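PDB 4FZX: exodeoxyribonuclease 10 from Escherichia coli, which degrades single- and double-stranded DNA exonucleolytically in the 3' to 5' direction, as a magnesium-dependent member of the DnaQ (DEDDh) family. Local coordinates for residues R52-E55 against A56-A59; K111-N114 against M115-Y118; G155-A158 against E159-A162. All coordinates share one frame; numbering follows the deposited sequence.

Contact 1. Residues R52-E55 against A56-A59; sequences RITE and AMVA
Thr54 caps the N terminus of the short helix 55-58 by taking the backbone N-H of Met57 onto its hydroxyl oxygen, with OG1 3.2 Å from Met57 N. The bond bends to an N-H...O angle of 142°, and a weak second acceptor, Thr54 O, shares the same hydrogen. Because chi1 of Thr54 is 65°, OG1 stands between its own backbone N and carbonyl carbon and turns into the first helical turn. One residue on, Val58 N bonds to Glu55 O at 3.2 Å, the donor sitting above the carbonyl plane. The carboxylate of Glu55 reaches another part of the chain, OE2 accepting from Ile43 N.

Apolar groups lie outside this frame. Methyl CG2 of Ile53 meets CG1 of Val58 at 3.5 Å, the two side chains crossing at about a right angle, and both residues also reach Leu36 of strand 28-36. Met57, a selenomethionine, sends its chain back along the loop until SE is 3.8 Å from Arg52 O.

With one amide divided between two acceptors and a steep approach at Val58, this is a loosely bonded turn, in which the threonine cap and the buried Ile53-Val58 pair probably supplement weak helical hydrogen bonding.

Contact 2. Residues K111-N114 against M115-Y118; sequences KYSN and MALY. With nucleotides of chain A.
Ser113 opens helix 114-120 as its N-cap, its OG accepting the amide of Ala116 at 3.3 Å from Ala116 N while its carbonyl receives Leu117 N. Asn114 O continues the pattern with an almost straight bond from Tyr118 N, 170° at the hydrogen.

The close-packed part is the inner side of this turn. Leu117 packs against the loop backbone: its CD2 comes to 3.4 Å from Tyr112 CA and also faces Tyr112 CB. Asn114 is buried as well; CG lies trans to the backbone N (chi1 -160°), carrying the amide to helix 136-154, where ND2 makes a weak hydrogen bond to Thr143 OG1.

The outer side faces DNA and solvent, and here the grip is polar. Lys111 NZ bonds both to Ser113 OG and, at 2.7 Å, to OP1 of DG15 of chain A. The capping hydroxyl thus probably helps to position the lysine that meets the phosphate. At the next phosphate, Asn114 N donates to OP1 of DA16 of chain A over 2.9 Å; as this is a first-turn amide, the helix N terminus probably favours the phosphate. The Tyr112 ring reaches the sugars instead, CE2 lying 3.4 Å from O4' of DG15 of chain A and OH 3.3 Å from O4' of DC14 of chain A. Met115 is exposed, and its side chain touches His133.

Helix 136-154 flanks the buried side through Ile142, next to Asn114 and Tyr118, and Leu146, next to Leu117. Helix 99-106 contributes Ala103 against Leu117 and Arg104 in a cation-pi contact with Tyr112, while His80, just after strand 76-79, holds Tyr112 O.

Contact 3. Residues G155-A158 against E159-A162; sequences GWTA and EQMA
Thr157 and Gln160 form a capping box at the start of helix 158-165, each side chain bonding the other residue's backbone N-H. In one direction Gln160 N donates to Thr157 OG1 at 3.1 Å, a bond close to straight. In the other, Thr157 N donates to Gln160 OE1 at 3.0 Å, approaching from 28° out of the carbonyl plane. The threonine hydroxyl adds a weak bond of its own to the same OE1, so this oxygen takes two donors from a single residue. Rotation about chi1 of Thr157 (57°) sets OG1 between its backbone N and carbonyl carbon, where it can accept the amide of Gln160, while Gln160 runs extended past CG until its carbonyl oxygen spans back to the loop.

Backbone bonds take over as the helix proceeds. Met161 N meets Thr157 O, and Ala162 N meets Ala158 O, both at 3.0 Å.

Contacts of the tryptophan side chain form the third group. CB of Trp156 touches CG of the selenomethionine Met161 at 3.7 Å, and CD1 of the indole lies the same distance, 3.7 Å, from Gln160 NE2, an oblique packing and not a bond. There the side chains cross at about a right angle, with the indole and amide planes 77° apart. Beyond this pair, Leu102 of helix 99-106 touches both Trp156 and Met161, whereas Leu147 and Met151 of helix 136-154 pack on Met161. Trp76 of strand 76-79 meets Ala158, Glu159 and Ala162 instead.

Chemically, the box satisfies two backbone amides with side-chain oxygens at a largely exposed helix start. The bond from Thr157 N, with weak help from the hydroxyl, probably holds the Gln160 amide in its rotation, leaving NE2 beside the tryptophan, and buried Met161, touching Trp156, links the capped turn to helices 99-106 and 136-154.

Three helix starts along one chain illustrate how a hydroxyl residue can close a turn. From the N terminus, contact 1 closes the short link between helices 45-51 and 55-58, near strands 16-25 and 28-36. Contact 2 follows, ending the loop from helix 99-106 where helix 114-120 begins, on the DNA-binding side. Contact 3 turns the chain from helix 136-154 into helix 158-165. All are local and in series, so none nests within or crosses another. Contacts 1 and 3 lie on opposite sides of the chain's centre, their own centres about 37 Å apart. Helices 99-106 and 136-154 both flank contacts 2 and 3, linking them indirectly.

Contact 1. Residues R52-E55 against A56-A59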
loop_
_atom_site.group_PDB
_atom_site.type_symbol
_atom_site.label_atom_id
_atom_site.label_comp_id
_atom_site.label_asym_id
_atom_site.label_seq_id
_atom_site.Cartn_x
_atom_site.Cartn_y
_atom_site.Cartn_z
ATOM N N ARG C 52 22.006 -38.468 -3.335
ATOM C CA ARG C 52 22.798 -39.678 -3.135
ATOM C C ARG C 52 22.152 -40.869 -3.818
ATOM O O ARG C 52 22.115 -41.983 -3.279
ATOM C CB ARG C 52 23.020 -39.952 -1.654
ATOM C CG ARG C 52 24.042 -39.024 -1.013
ATOM C CD ARG C 52 24.115 -39.261 0.472
ATOM N NE ARG C 52 23.140 -38.462 1.197
ATOM C CZ ARG C 52 22.748 -38.715 2.442
ATOM N NH1 ARG C 52 23.199 -39.788 3.081
ATOM N NH2 ARG C 52 21.869 -37.916 3.032
ATOM N N ILE C 53 21.590 -40.603 -4.988
ATOM C CA ILE C 53 21.146 -41.644 -5.868
ATOM C C ILE C 53 22.159 -41.772 -6.978
ATOM O O ILE C 53 22.447 -40.798 -7.679
ATOM C CB ILE C 53 19.750 -41.316 -6.460
ATOM C CG1 ILE C 53 18.731 -41.163 -5.318
ATOM C CG2 ILE C 53 19.326 -42.405 -7.464
ATOM C CD1 ILE C 53 17.451 -40.424 -5.679
ATOM N N THR C 54 22.736 -42.965 -7.098
ATOM C CA THR C 54 23.824 -43.213 -8.023
ATOM C C THR C 54 23.231 -43.704 -9.336
ATOM O O THR C 54 22.059 -44.034 -9.393
ATOM C CB THR C 54 24.743 -44.316 -7.482
ATOM O OG1 THR C 54 24.010 -45.544 -7.436
ATOM C CG2 THR C 54 25.250 -43.971 -6.058
ATOM N N GLU C 55 24.063 -43.795 -10.377
ATOM C CA GLU C 55 23.602 -44.246 -11.688
ATOM C C GLU C 55 23.213 -45.721 -11.635
ATOM O O GLU C 55 22.245 -46.140 -12.283
ATOM C CB GLU C 55 24.683 -44.018 -12.754
ATOM C CG GLU C 55 25.011 -42.535 -13.006
ATOM C CD GLU C 55 24.102 -41.889 -14.056
ATOM O OE1 GLU C 55 23.140 -42.560 -14.519
ATOM O OE2 GLU C 55 24.353 -40.708 -14.416
ATOM N N ALA C 56 23.945 -46.500 -10.837
ATOM C CA ALA C 56 23.649 -47.908 -10.704
ATOM C C ALA C 56 22.313 -48.141 -9.998
ATOM O O ALA C 56 21.641 -49.141 -10.251
ATOM C CB ALA C 56 24.775 -48.646 -9.999
HETATM N N MSE C 57 21.925 -47.223 -9.121
HETATM C CA MSE C 57 20.657 -47.381 -8.402
HETATM C C MSE C 57 19.459 -47.234 -9.349
HETATM O O MSE C 57 18.381 -47.747 -9.073
HETATM C CB MSE C 57 20.545 -46.393 -7.242
HETATM C CG MSE C 57 21.184 -46.869 -5.963
HETATM SE SE MSE C 57 21.419 -45.394 -4.702
HETATM C CE MSE C 57 19.554 -45.203 -4.114
ATOM N N VAL C 58 19.667 -46.582 -10.491
ATOM C CA VAL C 58 18.546 -46.276 -11.386
ATOM C C VAL C 58 18.679 -46.837 -12.804
ATOM O O VAL C 58 17.774 -46.665 -13.628
ATOM C CB VAL C 58 18.209 -44.750 -11.422
ATOM C CG1 VAL C 58 17.829 -44.255 -10.039
ATOM C CG2 VAL C 58 19.367 -43.947 -11.965
ATOM N N ALA C 59 19.742 -47.610 -13.036
ATOM C CA ALA C 59 20.115 -48.074 -14.383
ATOM C C ALA C 59 19.047 -48.912 -15.081
ATOM O O ALA C 59 18.921 -48.861 -16.297
ATOM C CB ALA C 59 21.447 -48.839 -14.341
#

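Contact 2. Residues K111-N114 against M115-Y118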
loop_
_atom_site.group_PDB
_atom_site.type_symbol
_atom_site.label_atom_id
_atom_site.label_comp_id
_atom_site.label_asym_id
_atom_site.label_seq_id
_atom_site.Cartn_x
_atom_site.Cartn_y
_atom_site.Cartn_z
ATOM N N LYS C 111 12.506 -17.857 6.833
ATOM C CA LYS C 111 13.345 -18.644 5.928
ATOM C C LYS C 111 12.521 -19.790 5.330
ATOM O O LYS C 111 11.639 -20.338 5.993
ATOM C CB LYS C 111 14.588 -19.170 6.650
ATOM C CG LYS C 111 15.247 -20.348 5.955
ATOM C CD LYS C 111 16.748 -20.109 5.707
ATOM C CE LYS C 111 17.405 -21.339 5.064
ATOM N NZ LYS C 111 16.625 -21.828 3.865
ATOM N N TYR C 112 12.705 -20.060 4.045
ATOM C CA TYR C 112 11.654 -20.737 3.297
ATOM C C TYR C 112 12.106 -21.896 2.411
ATOM O O TYR C 112 11.339 -22.370 1.550
ATOM C CB TYR C 112 10.770 -19.740 2.536
ATOM C CG TYR C 112 11.488 -18.867 1.525
ATOM C CD1 TYR C 112 12.000 -17.618 1.884
ATOM C CD2 TYR C 112 11.580 -19.248 0.194
ATOM C CE1 TYR C 112 12.631 -16.796 0.950
ATOM C CE2 TYR C 112 12.170 -18.419 -0.757
ATOM C CZ TYR C 112 12.739 -17.217 -0.365
ATOM O OH TYR C 112 13.323 -16.399 -1.320
ATOM N N SER C 113 13.293 -22.435 2.694
ATOM C CA SER C 113 13.626 -23.765 2.214
ATOM C C SER C 113 12.812 -24.817 2.963
ATOM O O SER C 113 12.341 -24.567 4.068
ATOM C CB SER C 113 15.121 -24.049 2.346
ATOM O OG SER C 113 15.463 -24.299 3.688
ATOM N N ASN C 114 12.663 -25.994 2.361
ATOM C CA ASN C 114 11.812 -27.044 2.924
ATOM C C ASN C 114 12.234 -27.438 4.345
ATOM O O ASN C 114 11.404 -27.458 5.259
ATOM C CB ASN C 114 11.767 -28.277 1.993
ATOM C CG ASN C 114 10.549 -29.185 2.247
ATOM O OD1 ASN C 114 9.466 -28.723 2.584
ATOM N ND2 ASN C 114 10.722 -30.474 2.007
HETATM N N MSE C 115 13.525 -27.723 4.535
HETATM C CA MSE C 115 14.002 -28.172 5.846
HETATM C C MSE C 115 14.119 -27.041 6.863
HETATM O O MSE C 115 13.867 -27.245 8.056
HETATM C CB MSE C 115 15.321 -28.933 5.755
HETATM C CG MSE C 115 15.740 -29.594 7.102
HETATM SE SE MSE C 115 14.403 -30.894 7.783
HETATM C CE MSE C 115 15.182 -31.280 9.545
ATOM N N ALA C 116 14.463 -25.843 6.401
ATOM C CA ALA C 116 14.475 -24.693 7.300
ATOM C C ALA C 116 13.087 -24.441 7.910
ATOM O O ALA C 116 12.968 -24.176 9.098
ATOM C CB ALA C 116 14.978 -23.470 6.592
ATOM N N LEU C 117 12.045 -24.538 7.087
ATOM C CA LEU C 117 10.676 -24.383 7.559
ATOM C C LEU C 117 10.358 -25.483 8.568
ATOM O O LEU C 117 9.874 -25.217 9.659
ATOM C CB LEU C 117 9.699 -24.489 6.384
ATOM C CG LEU C 117 9.002 -23.282 5.749
ATOM C CD1 LEU C 117 9.079 -21.985 6.564
ATOM C CD2 LEU C 117 9.436 -23.081 4.309
ATOM N N TYR C 118 10.607 -26.727 8.181
ATOM C CA TYR C 118 10.367 -27.861 9.077
ATOM C C TYR C 118 11.056 -27.653 10.432
ATOM O O TYR C 118 10.461 -27.921 11.485
ATOM C CB TYR C 118 10.861 -29.159 8.454
ATOM C CG TYR C 118 10.486 -30.386 9.243
ATOM C CD1 TYR C 118 11.377 -30.956 10.149
ATOM C CD2 TYR C 118 9.251 -31.008 9.055
ATOM C CE1 TYR C 118 11.050 -32.100 10.858
ATOM C CE2 TYR C 118 8.904 -32.149 9.774
ATOM C CZ TYR C 118 9.809 -32.687 10.678
ATOM O OH TYR C 118 9.471 -33.817 11.396
ATOM P P DG A 15 17.319 -20.065 0.198
ATOM O OP1 DG A 15 17.069 -20.348 1.619
ATOM O OP2 DG A 15 18.676 -20.279 -0.351
ATOM O "O5'" DG A 15 16.287 -20.930 -0.663
ATOM C "C5'" DG A 15 14.913 -20.956 -0.299
ATOM C "C4'" DG A 15 14.087 -21.581 -1.406
ATOM O "O4'" DG A 15 14.022 -20.698 -2.557
ATOM C "C3'" DG A 15 14.625 -22.902 -1.933
ATOM O "O3'" DG A 15 14.036 -23.940 -1.180
ATOM C "C2'" DG A 15 14.123 -22.924 -3.369
ATOM C "C1'" DG A 15 14.086 -21.449 -3.753
ATOM N N9 DG A 15 15.295 -21.019 -4.434
ATOM C C8 DG A 15 16.539 -20.894 -3.874
ATOM N N7 DG A 15 17.434 -20.447 -4.718
ATOM C C5 DG A 15 16.728 -20.253 -5.897
ATOM C C6 DG A 15 17.190 -19.795 -7.148
ATOM O O6 DG A 15 18.346 -19.441 -7.435
ATOM N N1 DG A 15 16.167 -19.757 -8.102
ATOM C C2 DG A 15 14.848 -20.120 -7.845
ATOM N N2 DG A 15 13.991 -20.053 -8.887
ATOM N N3 DG A 15 14.418 -20.567 -6.658
ATOM C C4 DG A 15 15.411 -20.598 -5.743
ATOM P P DA A 16 14.673 -25.387 -1.210
ATOM O OP1 DA A 16 13.791 -26.186 -0.336
ATOM O OP2 DA A 16 16.143 -25.274 -0.987
ATOM O "O5'" DA A 16 14.429 -25.877 -2.720
ATOM C "C5'" DA A 16 13.124 -26.123 -3.201
ATOM C "C4'" DA A 16 13.185 -26.698 -4.613
ATOM O "O4'" DA A 16 13.452 -25.614 -5.549
ATOM C "C3'" DA A 16 14.306 -27.719 -4.845
ATOM O "O3'" DA A 16 13.828 -29.062 -4.585
ATOM C "C2'" DA A 16 14.657 -27.504 -6.321
ATOM C "C1'" DA A 16 14.397 -26.014 -6.505
ATOM N N9 DA A 16 15.604 -25.241 -6.330
ATOM C C8 DA A 16 16.473 -25.286 -5.290
ATOM N N7 DA A 16 17.531 -24.536 -5.461
ATOM C C5 DA A 16 17.327 -23.960 -6.692
ATOM C C6 DA A 16 18.108 -23.078 -7.449
ATOM N N6 DA A 16 19.277 -22.586 -7.032
ATOM N N1 DA A 16 17.641 -22.736 -8.660
ATOM C C2 DA A 16 16.468 -23.250 -9.074
ATOM N N3 DA A 16 15.649 -24.102 -8.452
ATOM C C4 DA A 16 16.155 -24.405 -7.251
ATOM P P DC A 14 20.137 -14.821 0.281
ATOM O OP1 DC A 14 20.174 -14.692 1.757
ATOM O OP2 DC A 14 21.346 -15.198 -0.487
ATOM O "O5'" DC A 14 18.967 -15.846 -0.131
ATOM C "C5'" DC A 14 17.629 -15.387 -0.204
ATOM C "C4'" DC A 14 16.740 -16.369 -0.943
ATOM O "O4'" DC A 14 16.431 -15.854 -2.255
ATOM C "C3'" DC A 14 17.294 -17.770 -1.153
ATOM O "O3'" DC A 14 16.853 -18.559 -0.046
ATOM C "C2'" DC A 14 16.588 -18.218 -2.426
ATOM C "C1'" DC A 14 16.200 -16.923 -3.134
ATOM N N1 DC A 14 16.998 -16.655 -4.345
ATOM C C2 DC A 14 16.366 -16.674 -5.582
ATOM O O2 DC A 14 15.156 -16.921 -5.627
ATOM N N3 DC A 14 17.095 -16.413 -6.691
ATOM C C4 DC A 14 18.392 -16.113 -6.575
ATOM N N4 DC A 14 19.067 -15.850 -7.707
ATOM C C5 DC A 14 19.055 -16.099 -5.308
ATOM C C6 DC A 14 18.324 -16.373 -4.229
#

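Contact 3. Residues G155-A158 against E159-A162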
loop_
_atom_site.group_PDB
_atom_site.type_symbol
_atom_site.label_atom_id
_atom_site.label_comp_id
_atom_site.label_asym_id
_atom_site.label_seq_id
_atom_site.Cartn_x
_atom_site.Cartn_y
_atom_site.Cartn_z
ATOM N N GLY C 155 -6.230 -21.620 8.295
ATOM C CA GLY C 155 -7.587 -21.939 7.872
ATOM C C GLY C 155 -7.827 -21.772 6.378
ATOM O O GLY C 155 -8.978 -21.672 5.943
ATOM N N TRP C 156 -6.756 -21.769 5.584
ATOM C CA TRP C 156 -6.900 -21.713 4.124
ATOM C C TRP C 156 -7.437 -23.016 3.545
ATOM O O TRP C 156 -7.121 -24.094 4.029
ATOM C CB TRP C 156 -5.588 -21.321 3.429
ATOM C CG TRP C 156 -5.136 -19.921 3.701
ATOM C CD1 TRP C 156 -5.929 -18.825 3.950
ATOM C CD2 TRP C 156 -3.785 -19.446 3.704
ATOM N NE1 TRP C 156 -5.145 -17.708 4.132
ATOM C CE2 TRP C 156 -3.825 -18.068 4.016
ATOM C CE3 TRP C 156 -2.537 -20.067 3.539
ATOM C CZ2 TRP C 156 -2.670 -17.286 4.109
ATOM C CZ3 TRP C 156 -1.382 -19.283 3.639
ATOM C CH2 TRP C 156 -1.463 -17.907 3.913
ATOM N N THR C 157 -8.266 -22.902 2.515
ATOM C CA THR C 157 -8.780 -24.069 1.800
ATOM C C THR C 157 -7.862 -24.342 0.643
ATOM O O THR C 157 -7.058 -23.487 0.277
ATOM C CB THR C 157 -10.177 -23.793 1.195
ATOM O OG1 THR C 157 -10.089 -22.657 0.326
ATOM C CG2 THR C 157 -11.197 -23.509 2.301
ATOM N N ALA C 158 -8.044 -25.497 0.013
ATOM C CA ALA C 158 -7.337 -25.830 -1.208
ATOM C C ALA C 158 -7.441 -24.717 -2.256
ATOM O O ALA C 158 -6.443 -24.335 -2.868
ATOM C CB ALA C 158 -7.841 -27.139 -1.762
ATOM N N GLU C 159 -8.634 -24.135 -2.380
ATOM C CA GLU C 159 -8.903 -23.061 -3.347
ATOM C C GLU C 159 -8.129 -21.785 -3.034
ATOM O O GLU C 159 -7.608 -21.129 -3.930
ATOM C CB GLU C 159 -10.407 -22.742 -3.376
ATOM C CG GLU C 159 -11.269 -23.856 -3.939
ATOM C CD GLU C 159 -11.108 -23.988 -5.438
ATOM O OE1 GLU C 159 -11.477 -25.054 -5.987
ATOM O OE2 GLU C 159 -10.610 -23.023 -6.072
ATOM N N GLN C 160 -8.152 -21.374 -1.771
ATOM C CA GLN C 160 -7.457 -20.154 -1.376
ATOM C C GLN C 160 -5.981 -20.315 -1.619
ATOM O O GLN C 160 -5.305 -19.387 -2.099
ATOM C CB GLN C 160 -7.694 -19.855 0.091
ATOM C CG GLN C 160 -9.034 -19.241 0.383
ATOM C CD GLN C 160 -9.277 -19.127 1.867
ATOM O OE1 GLN C 160 -9.484 -20.131 2.550
ATOM N NE2 GLN C 160 -9.197 -17.909 2.386
HETATM N N MSE C 161 -5.490 -21.514 -1.331
HETATM C CA MSE C 161 -4.066 -21.812 -1.421
HETATM C C MSE C 161 -3.589 -21.809 -2.868
HETATM O O MSE C 161 -2.484 -21.339 -3.164
HETATM C CB MSE C 161 -3.760 -23.163 -0.759
HETATM C CG MSE C 161 -3.850 -23.110 0.741
HETATM SE SE MSE C 161 -3.210 -24.723 1.604
HETATM C CE MSE C 161 -4.807 -25.862 1.352
ATOM N N ALA C 162 -4.421 -22.359 -3.757
ATOM C CA ALA C 162 -4.176 -22.318 -5.195
ATOM C C ALA C 162 -4.162 -20.886 -5.711
ATOM O O ALA C 162 -3.340 -20.537 -6.559
ATOM C CB ALA C 162 -5.233 -23.131 -5.933
#